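Long-range contacts in inositol monophosphatase family protein (Staphylococcus aureus subsp. aureus MSSA476, PDB 4I3Y), which probably hydrolyses inositol monophosphates to inositol and phosphate, as a magnesium-dependent phosphatase inhibited by lithium: residues Gln72-Glu77 against Leu90-Pro95; Cys110-Tyr115 against Ala217-Phe222; Leu18-Leu23 against Leu123-Asp128. All blocks are in the same frame, centred on the assembly; numbering follows the deposited sequence.

Interaction 1: residues Gln72-Glu77 against Leu90-Pro95; sequences QLLAEE and LWIMDP. With MG (magnesium ion), chain D; MG (magnesium ion), chain F.
Gln72-Ala75 and Leu90-Asp94 run as neighbouring parallel strands, their axes 4.7 Å apart and inclined by 27°. Strand 72-75 is an outermost strand, within the chain, of the large mixed sheet of the inositol monophosphatase fold, and strand 89-97 lies next to it. The C-terminal ends of the two segments carry the magnesium site. Trp91 N donates to Gln72 O at 2.9 Å, and the bond is nearly straight. Leu74 uses both its backbone polar atoms, N to Trp91 O and O to Met93 N. The ladder closes with a longer bond from Glu76 N to Met93 O.

On one face, Leu73 CD1 lies 3.9 Å from Met93 CB, and Ala75 CB meets the same CB. Helix 51-67 packs on this side. On the other face, Leu74 and Ile92 lie side by side and point the same way. They touch through Leu74 CD2 and Ile92 CD1, while Leu90 CD1 reaches Leu74 CB.

Beyond the ladder the side chains turn to metal binding. Glu76 has CG anti to the backbone N (chi1 -172°) and stays extended, which carries its carboxylate out between the two magnesium ions. It bridges them, with OE1 on one and OE2 on the other. Glu76 OE2 and Asp94 OD1 approach to 2.9 Å because both bind the same magnesium; their carboxylate planes are 75° apart. Ile96 O is another ligand of that ion. Lys42 forms a hydrogen bond with Glu76 OE1 and a salt bridge with Glu77 OE1, and probably offsets part of the negative charge. Glu77 packs its CG on Pro95 CG. Its OE2 touches neither metal directly but accepts hydrogen bonds from two metal-bound waters, one on each ion; the shorter of these bonds is 2.6 Å.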
# COMPACT_ATOMS: atom_id res chain seq x y z
N GLN A 72 -0.06 -16.55 -29.51
CA GLN A 72 -0.80 -15.29 -29.69
C GLN A 72 -0.82 -14.37 -28.40
O GLN A 72 -0.70 -14.88 -27.30
CB GLN A 72 -2.18 -15.60 -30.21
CG GLN A 72 -2.23 -15.57 -31.74
CD GLN A 72 -3.67 -15.51 -32.22
OE1 GLN A 72 -4.44 -16.45 -31.95
NE2 GLN A 72 -4.08 -14.38 -32.86
N LEU A 73 -0.98 -13.06 -28.57
CA LEU A 73 -0.96 -12.09 -27.46
C LEU A 73 -2.30 -11.33 -27.29
O LEU A 73 -2.75 -10.59 -28.21
CB LEU A 73 0.22 -11.11 -27.61
CG LEU A 73 0.35 -9.99 -26.58
CD1 LEU A 73 0.66 -10.61 -25.20
CD2 LEU A 73 1.44 -9.06 -26.97
N LEU A 74 -2.94 -11.54 -26.15
CA LEU A 74 -4.06 -10.67 -25.74
C LEU A 74 -3.52 -9.62 -24.74
O LEU A 74 -3.07 -10.00 -23.67
CB LEU A 74 -5.17 -11.52 -25.12
CG LEU A 74 -6.43 -10.89 -24.44
CD1 LEU A 74 -6.92 -9.75 -25.24
CD2 LEU A 74 -7.54 -11.90 -24.28
N ALA A 75 -3.51 -8.33 -25.09
CA ALA A 75 -2.85 -7.34 -24.23
C ALA A 75 -3.56 -6.00 -24.20
O ALA A 75 -4.19 -5.55 -25.22
CB ALA A 75 -1.39 -7.14 -24.63
N GLU A 76 -3.43 -5.33 -23.06
CA GLU A 76 -4.10 -4.07 -22.86
C GLU A 76 -3.93 -2.97 -23.94
O GLU A 76 -4.92 -2.37 -24.41
CB GLU A 76 -3.72 -3.47 -21.52
CG GLU A 76 -4.59 -2.24 -21.25
CD GLU A 76 -4.47 -1.73 -19.83
OE1 GLU A 76 -5.19 -0.73 -19.50
OE2 GLU A 76 -3.70 -2.32 -19.06
N GLU A 77 -2.70 -2.67 -24.32
CA GLU A 77 -2.50 -1.49 -25.12
C GLU A 77 -2.50 -1.74 -26.66
O GLU A 77 -1.77 -1.12 -27.38
CB GLU A 77 -1.25 -0.71 -24.68
CG GLU A 77 -1.06 -0.57 -23.16
CD GLU A 77 -2.21 0.16 -22.41
OE1 GLU A 77 -3.07 0.82 -23.07
OE2 GLU A 77 -2.27 0.04 -21.13
N LEU A 90 -1.70 -19.11 -25.84
CA LEU A 90 -2.10 -17.72 -25.65
C LEU A 90 -1.45 -17.09 -24.43
O LEU A 90 -1.52 -17.65 -23.32
CB LEU A 90 -3.59 -17.67 -25.42
CG LEU A 90 -4.08 -16.24 -25.15
CD1 LEU A 90 -3.90 -15.23 -26.26
CD2 LEU A 90 -5.52 -16.32 -24.68
N TRP A 91 -0.87 -15.93 -24.65
CA TRP A 91 -0.33 -15.07 -23.60
C TRP A 91 -1.29 -13.90 -23.32
O TRP A 91 -1.68 -13.19 -24.24
CB TRP A 91 1.05 -14.52 -24.01
CG TRP A 91 2.07 -15.65 -24.01
CD1 TRP A 91 2.31 -16.54 -25.03
CD2 TRP A 91 2.89 -16.08 -22.90
NE1 TRP A 91 3.28 -17.48 -24.65
CE2 TRP A 91 3.66 -17.22 -23.36
CE3 TRP A 91 3.10 -15.60 -21.61
CZ2 TRP A 91 4.61 -17.88 -22.55
CZ3 TRP A 91 4.03 -16.25 -20.79
CH2 TRP A 91 4.78 -17.40 -21.27
N ILE A 92 -1.64 -13.67 -22.05
CA ILE A 92 -2.38 -12.45 -21.75
C ILE A 92 -1.43 -11.51 -20.99
O ILE A 92 -0.71 -11.94 -20.07
CB ILE A 92 -3.63 -12.73 -20.95
CG1 ILE A 92 -4.53 -13.69 -21.75
CG2 ILE A 92 -4.32 -11.39 -20.59
CD1 ILE A 92 -5.91 -13.89 -21.14
N MET A 93 -1.36 -10.25 -21.43
CA MET A 93 -0.42 -9.31 -20.77
C MET A 93 -1.02 -7.99 -20.34
O MET A 93 -1.62 -7.29 -21.16
CB MET A 93 0.78 -8.99 -21.65
CG MET A 93 1.81 -8.04 -21.03
SD MET A 93 3.12 -7.58 -22.20
CE MET A 93 4.50 -7.52 -21.08
N ASP A 94 -0.75 -7.61 -19.09
CA ASP A 94 -0.95 -6.21 -18.67
C ASP A 94 0.45 -5.58 -18.52
O ASP A 94 1.18 -5.93 -17.57
CB ASP A 94 -1.66 -6.18 -17.33
CG ASP A 94 -2.22 -4.82 -17.04
OD1 ASP A 94 -1.68 -3.82 -17.57
OD2 ASP A 94 -3.24 -4.80 -16.35
N PRO A 95 0.86 -4.70 -19.48
CA PRO A 95 2.27 -4.33 -19.40
C PRO A 95 2.59 -3.48 -18.19
O PRO A 95 3.69 -3.61 -17.62
CB PRO A 95 2.51 -3.59 -20.70
CG PRO A 95 1.12 -3.05 -21.10
CD PRO A 95 0.18 -4.13 -20.68
MG MG D . -2.31 -1.96 -17.51
MG MG F . -4.91 0.97 -18.13
O HOH W 1 -1.04 -1.23 -19.25
O HOH W 2 -3.67 1.72 -19.63
O HOH W 3 -6.90 1.34 -19.01
O HOH W 4 -4.79 2.84 -17.08

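Interaction 2: residues Cys110-Tyr115 against Ala217-Phe222; sequences CIILAY and AAQFLF
A chi1 of -54° puts CG1 of Ile112 beside the backbone N, and CG2, the branch that touches, anti to that N and turned to Ala218 CB, 3.6 Å away. CG2 also approaches Ala218 N. The alanines opposite have no side-chain torsion to adjust, so the backbone alone sets their places. Ala114 CB points at Ala217. It rests 3.4 Å from Ala217 O and 3.8 Å from Ala217 CB. The methyl of Ala218 fits between the two strand residues and also meets Leu113 O, at 3.6 Å.

Strand 110-117 is an inner strand of the large mixed sheet in this alpha/beta phosphatase fold. Ile112 and Ala114 lie on the face that meets the chain around helix 219-225. The small alanine side chains allow a close approach, with Ala114 CA and Ala218 CA only 4.8 Å apart. No hydrogen bond joins the two segments. The contact is buried and made by methyl groups, some of them against backbone carbonyls. Leu113 points to the other face of the sheet. Gln219 lies at the margin, its OE1 4.3 Å from Ile112 CG2. Its amide is held by its other end, where NE2 bonds to Asp215 O and Ser195 OG.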
# COMPACT_ATOMS: atom_id res chain seq x y z
N CYS A 110 2.77 -3.22 -11.26
CA CYS A 110 3.37 -4.46 -11.61
C CYS A 110 3.17 -4.74 -13.10
O CYS A 110 2.46 -4.00 -13.82
CB CYS A 110 2.72 -5.59 -10.75
SG CYS A 110 0.90 -5.76 -10.95
N ILE A 111 3.84 -5.78 -13.56
CA ILE A 111 3.65 -6.27 -14.92
C ILE A 111 2.96 -7.63 -14.75
O ILE A 111 3.41 -8.44 -13.93
CB ILE A 111 5.00 -6.45 -15.62
CG1 ILE A 111 5.76 -5.15 -15.69
CG2 ILE A 111 4.85 -7.03 -17.04
CD1 ILE A 111 7.17 -5.35 -16.27
N ILE A 112 1.87 -7.85 -15.49
CA ILE A 112 1.15 -9.11 -15.43
C ILE A 112 1.29 -9.97 -16.72
O ILE A 112 0.99 -9.52 -17.87
CB ILE A 112 -0.35 -8.92 -15.07
CG1 ILE A 112 -0.44 -8.11 -13.77
CG2 ILE A 112 -1.08 -10.29 -14.96
CD1 ILE A 112 -1.86 -7.79 -13.28
N LEU A 113 1.69 -11.22 -16.53
CA LEU A 113 1.76 -12.16 -17.69
C LEU A 113 1.13 -13.47 -17.37
O LEU A 113 1.32 -13.98 -16.25
CB LEU A 113 3.21 -12.47 -18.07
CG LEU A 113 3.86 -11.48 -19.01
CD1 LEU A 113 5.38 -11.69 -19.04
CD2 LEU A 113 3.24 -11.52 -20.43
N ALA A 114 0.41 -14.07 -18.33
CA ALA A 114 -0.19 -15.37 -18.10
C ALA A 114 -0.27 -16.12 -19.45
O ALA A 114 -0.67 -15.54 -20.48
CB ALA A 114 -1.57 -15.24 -17.46
N TYR A 115 0.16 -17.39 -19.39
CA TYR A 115 0.17 -18.29 -20.53
C TYR A 115 -0.89 -19.41 -20.34
O TYR A 115 -0.91 -20.15 -19.33
CB TYR A 115 1.57 -18.89 -20.71
CG TYR A 115 1.65 -20.07 -21.65
CD1 TYR A 115 1.36 -19.92 -23.02
CD2 TYR A 115 2.07 -21.36 -21.18
CE1 TYR A 115 1.47 -21.01 -23.91
CE2 TYR A 115 2.18 -22.47 -22.05
CZ TYR A 115 1.89 -22.30 -23.42
OH TYR A 115 1.97 -23.39 -24.29
N ALA A 217 -5.34 -11.95 -15.31
CA ALA A 217 -4.99 -13.14 -16.10
C ALA A 217 -4.06 -14.09 -15.33
O ALA A 217 -4.24 -15.30 -15.39
CB ALA A 217 -4.36 -12.72 -17.44
N ALA A 218 -3.09 -13.55 -14.60
CA ALA A 218 -2.13 -14.40 -13.87
C ALA A 218 -2.73 -15.07 -12.63
O ALA A 218 -2.27 -16.14 -12.20
CB ALA A 218 -0.95 -13.54 -13.43
N GLN A 219 -3.72 -14.39 -12.04
CA GLN A 219 -4.26 -14.78 -10.77
C GLN A 219 -4.95 -16.16 -10.78
O GLN A 219 -4.96 -16.85 -9.73
CB GLN A 219 -5.24 -13.70 -10.27
CG GLN A 219 -4.58 -12.39 -9.82
CD GLN A 219 -4.47 -11.37 -10.93
OE1 GLN A 219 -3.96 -11.67 -12.04
NE2 GLN A 219 -4.84 -10.11 -10.62
N PHE A 220 -5.52 -16.57 -11.93
CA PHE A 220 -6.14 -17.92 -12.02
C PHE A 220 -5.22 -18.99 -11.52
O PHE A 220 -5.62 -19.81 -10.71
CB PHE A 220 -6.53 -18.30 -13.45
CG PHE A 220 -7.70 -17.51 -14.01
CD1 PHE A 220 -9.01 -17.91 -13.76
CD2 PHE A 220 -7.49 -16.38 -14.83
CE1 PHE A 220 -10.07 -17.17 -14.29
CE2 PHE A 220 -8.54 -15.66 -15.34
CZ PHE A 220 -9.84 -16.05 -15.05
N LEU A 221 -3.99 -19.03 -12.02
CA LEU A 221 -3.12 -20.15 -11.63
C LEU A 221 -2.65 -20.01 -10.18
O LEU A 221 -2.52 -21.03 -9.45
CB LEU A 221 -1.95 -20.28 -12.63
CG LEU A 221 -0.99 -21.41 -12.39
CD1 LEU A 221 -1.77 -22.70 -12.45
CD2 LEU A 221 0.13 -21.40 -13.45
N PHE A 222 -2.43 -18.75 -9.73
CA PHE A 222 -2.12 -18.53 -8.32
C PHE A 222 -3.24 -19.08 -7.44
O PHE A 222 -2.96 -19.70 -6.41
CB PHE A 222 -1.82 -17.06 -8.01
CG PHE A 222 -0.46 -16.59 -8.50
CD1 PHE A 222 0.68 -16.76 -7.71
CD2 PHE A 222 -0.32 -15.95 -9.72
CE1 PHE A 222 1.94 -16.35 -8.16
CE2 PHE A 222 0.93 -15.52 -10.18
CZ PHE A 222 2.06 -15.70 -9.40

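Interaction 3: residues Leu18-Leu23 against Leu123-Asp128; sequences LICSWL and LSYVYD
Ile19 sets its CG2 methyl over the centre of the Tyr125 ring. This is a CH-pi contact, 3.6 Å from CG2 to the ring centroid and 14° off the ring normal. In Ile19, chi1 of -65° sets CG1 beside the backbone N and CG2 anti to it, which aims CG2 at the ring face while CB and CG1 lie beside Tyr125 OH. The closest pair is Ile19 CG2 and Tyr125 CE2, at 3.5 Å.

The next two contacts with this ring are oblique. Cys20 SG stands 4.0 Å from Tyr125 CE1, in a sulfur-aromatic contact. Leu23 CD2 comes to 3.9 Å from Tyr125 CD1, and the Leu23 side chain crosses that of the tyrosine at a slant.

The segments belong to helix 12-35 and strand 120-128. The helix lies on the large mixed sheet in the layered alpha/beta fold of this family, and here it runs almost along the strand, at 16°, with the axes 10.5 Å apart. Alternate strand residues Tyr125 and Tyr127 face it. The near-parallel run lets Ile19 and Leu23, one helical turn apart, meet these successive residues on that face. Leu113, on the neighbouring strand, also touches Ile19 and Leu23.

Tyr127 meets the end of the helical segment. Its CE2 lies 3.7 Å from Leu23 O, and its CD2 is 4.3 Å from Leu23 CG. Both tyrosine hydroxyls are tied to the same helix beyond the segment: Tyr125 OH is hydrogen-bonded to Asp16 OD1, and Tyr127 OH to Asp27 OD1 and Lys24 NZ.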
# COMPACT_ATOMS: atom_id res chain seq x y z
N LEU A 18 12.92 -18.72 -19.89
CA LEU A 18 12.88 -17.56 -20.86
C LEU A 18 12.11 -16.33 -20.31
O LEU A 18 12.54 -15.18 -20.48
CB LEU A 18 12.28 -17.94 -22.19
CG LEU A 18 13.09 -18.35 -23.43
CD1 LEU A 18 14.57 -18.42 -23.15
CD2 LEU A 18 12.51 -19.60 -24.12
N ILE A 19 10.95 -16.57 -19.73
CA ILE A 19 10.09 -15.45 -19.30
C ILE A 19 10.78 -14.73 -18.13
O ILE A 19 10.94 -13.48 -18.16
CB ILE A 19 8.70 -15.93 -18.87
CG1 ILE A 19 7.90 -16.55 -20.03
CG2 ILE A 19 7.89 -14.75 -18.34
CD1 ILE A 19 7.56 -15.52 -21.08
N CYS A 20 11.20 -15.50 -17.10
CA CYS A 20 11.78 -14.86 -15.93
C CYS A 20 12.94 -14.05 -16.35
O CYS A 20 13.21 -12.99 -15.81
CB CYS A 20 12.27 -15.84 -14.87
SG CYS A 20 10.97 -16.63 -13.98
N SER A 21 13.70 -14.56 -17.32
CA SER A 21 14.89 -13.85 -17.81
C SER A 21 14.54 -12.51 -18.56
O SER A 21 15.16 -11.42 -18.33
CB SER A 21 15.70 -14.85 -18.64
OG SER A 21 16.79 -14.17 -19.19
N TRP A 22 13.49 -12.54 -19.39
CA TRP A 22 13.03 -11.33 -20.08
C TRP A 22 12.51 -10.31 -19.04
O TRP A 22 12.80 -9.16 -19.15
CB TRP A 22 11.96 -11.64 -21.13
CG TRP A 22 11.43 -10.40 -21.82
CD1 TRP A 22 11.95 -9.80 -22.92
CD2 TRP A 22 10.26 -9.62 -21.46
NE1 TRP A 22 11.19 -8.72 -23.29
CE2 TRP A 22 10.16 -8.57 -22.41
CE3 TRP A 22 9.31 -9.70 -20.42
CZ2 TRP A 22 9.17 -7.60 -22.36
CZ3 TRP A 22 8.31 -8.72 -20.36
CH2 TRP A 22 8.25 -7.68 -21.35
N LEU A 23 11.77 -10.78 -18.04
CA LEU A 23 11.23 -9.93 -16.96
C LEU A 23 12.33 -9.28 -16.16
O LEU A 23 12.36 -8.05 -16.02
CB LEU A 23 10.35 -10.75 -16.05
CG LEU A 23 8.84 -10.61 -15.92
CD1 LEU A 23 8.10 -9.80 -16.99
CD2 LEU A 23 8.19 -11.95 -15.63
N LEU A 123 1.43 -21.03 -16.98
CA LEU A 123 2.46 -20.11 -16.39
C LEU A 123 1.80 -18.75 -16.08
O LEU A 123 1.00 -18.25 -16.87
CB LEU A 123 3.64 -19.87 -17.31
CG LEU A 123 4.49 -21.06 -17.77
CD1 LEU A 123 5.47 -20.60 -18.87
CD2 LEU A 123 5.23 -21.74 -16.62
N SER A 124 2.11 -18.20 -14.92
CA SER A 124 1.61 -16.86 -14.51
C SER A 124 2.67 -16.03 -13.83
O SER A 124 3.50 -16.58 -13.13
CB SER A 124 0.42 -17.00 -13.56
OG SER A 124 -0.62 -17.66 -14.26
N TYR A 125 2.62 -14.72 -14.04
CA TYR A 125 3.64 -13.84 -13.54
C TYR A 125 3.01 -12.52 -13.11
O TYR A 125 2.24 -11.93 -13.89
CB TYR A 125 4.68 -13.50 -14.66
CG TYR A 125 5.36 -14.74 -15.18
CD1 TYR A 125 6.45 -15.30 -14.48
CD2 TYR A 125 4.86 -15.42 -16.28
CE1 TYR A 125 7.04 -16.49 -14.91
CE2 TYR A 125 5.38 -16.62 -16.69
CZ TYR A 125 6.50 -17.13 -16.03
OH TYR A 125 7.03 -18.26 -16.50
N VAL A 126 3.41 -12.06 -11.90
CA VAL A 126 3.13 -10.71 -11.39
C VAL A 126 4.44 -10.11 -10.91
O VAL A 126 4.99 -10.51 -9.86
CB VAL A 126 2.07 -10.66 -10.28
CG1 VAL A 126 1.84 -9.18 -9.89
CG2 VAL A 126 0.74 -11.28 -10.75
N TYR A 127 4.95 -9.16 -11.68
CA TYR A 127 6.25 -8.58 -11.33
C TYR A 127 6.06 -7.27 -10.66
O TYR A 127 5.79 -6.24 -11.35
CB TYR A 127 7.18 -8.39 -12.58
CG TYR A 127 8.61 -8.00 -12.24
CD1 TYR A 127 9.16 -8.27 -10.97
CD2 TYR A 127 9.44 -7.38 -13.21
CE1 TYR A 127 10.46 -7.90 -10.66
CE2 TYR A 127 10.75 -6.98 -12.91
CZ TYR A 127 11.24 -7.25 -11.65
OH TYR A 127 12.51 -6.90 -11.37
N ASP A 128 6.24 -7.28 -9.34
CA ASP A 128 6.24 -6.04 -8.55
C ASP A 128 7.59 -5.38 -8.75
O ASP A 128 8.54 -5.66 -8.01
CB ASP A 128 6.00 -6.41 -7.11
CG ASP A 128 6.00 -5.21 -6.17
OD1 ASP A 128 6.39 -4.12 -6.51
OD2 ASP A 128 5.62 -5.41 -5.03

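All three interactions share the large mixed sheet, in which strands 89-97, 110-117 and 120-128 are consecutive neighbours. Interaction 1 joins interaction 2 through probable backbone hydrogen bonds, Ile92 N to Ala114 O at 2.6 Å and Asp94 N to Ile112 O at 2.9 Å. Ile92 CG2 also packs on Ala217 CB at 3.4 Å. Interactions 2 and 3 are linked by Leu113 O and Tyr125 N, 2.7 Å apart. Trp91 CH2 touches Ile19 CD1 at 3.4 Å, so interaction 1 reaches the helix of interaction 3. The magnesium ions lie at interaction 1; the side chain of Ile112 is about 7 Å from a magnesium ion, and that of Tyr127 about 12 Å.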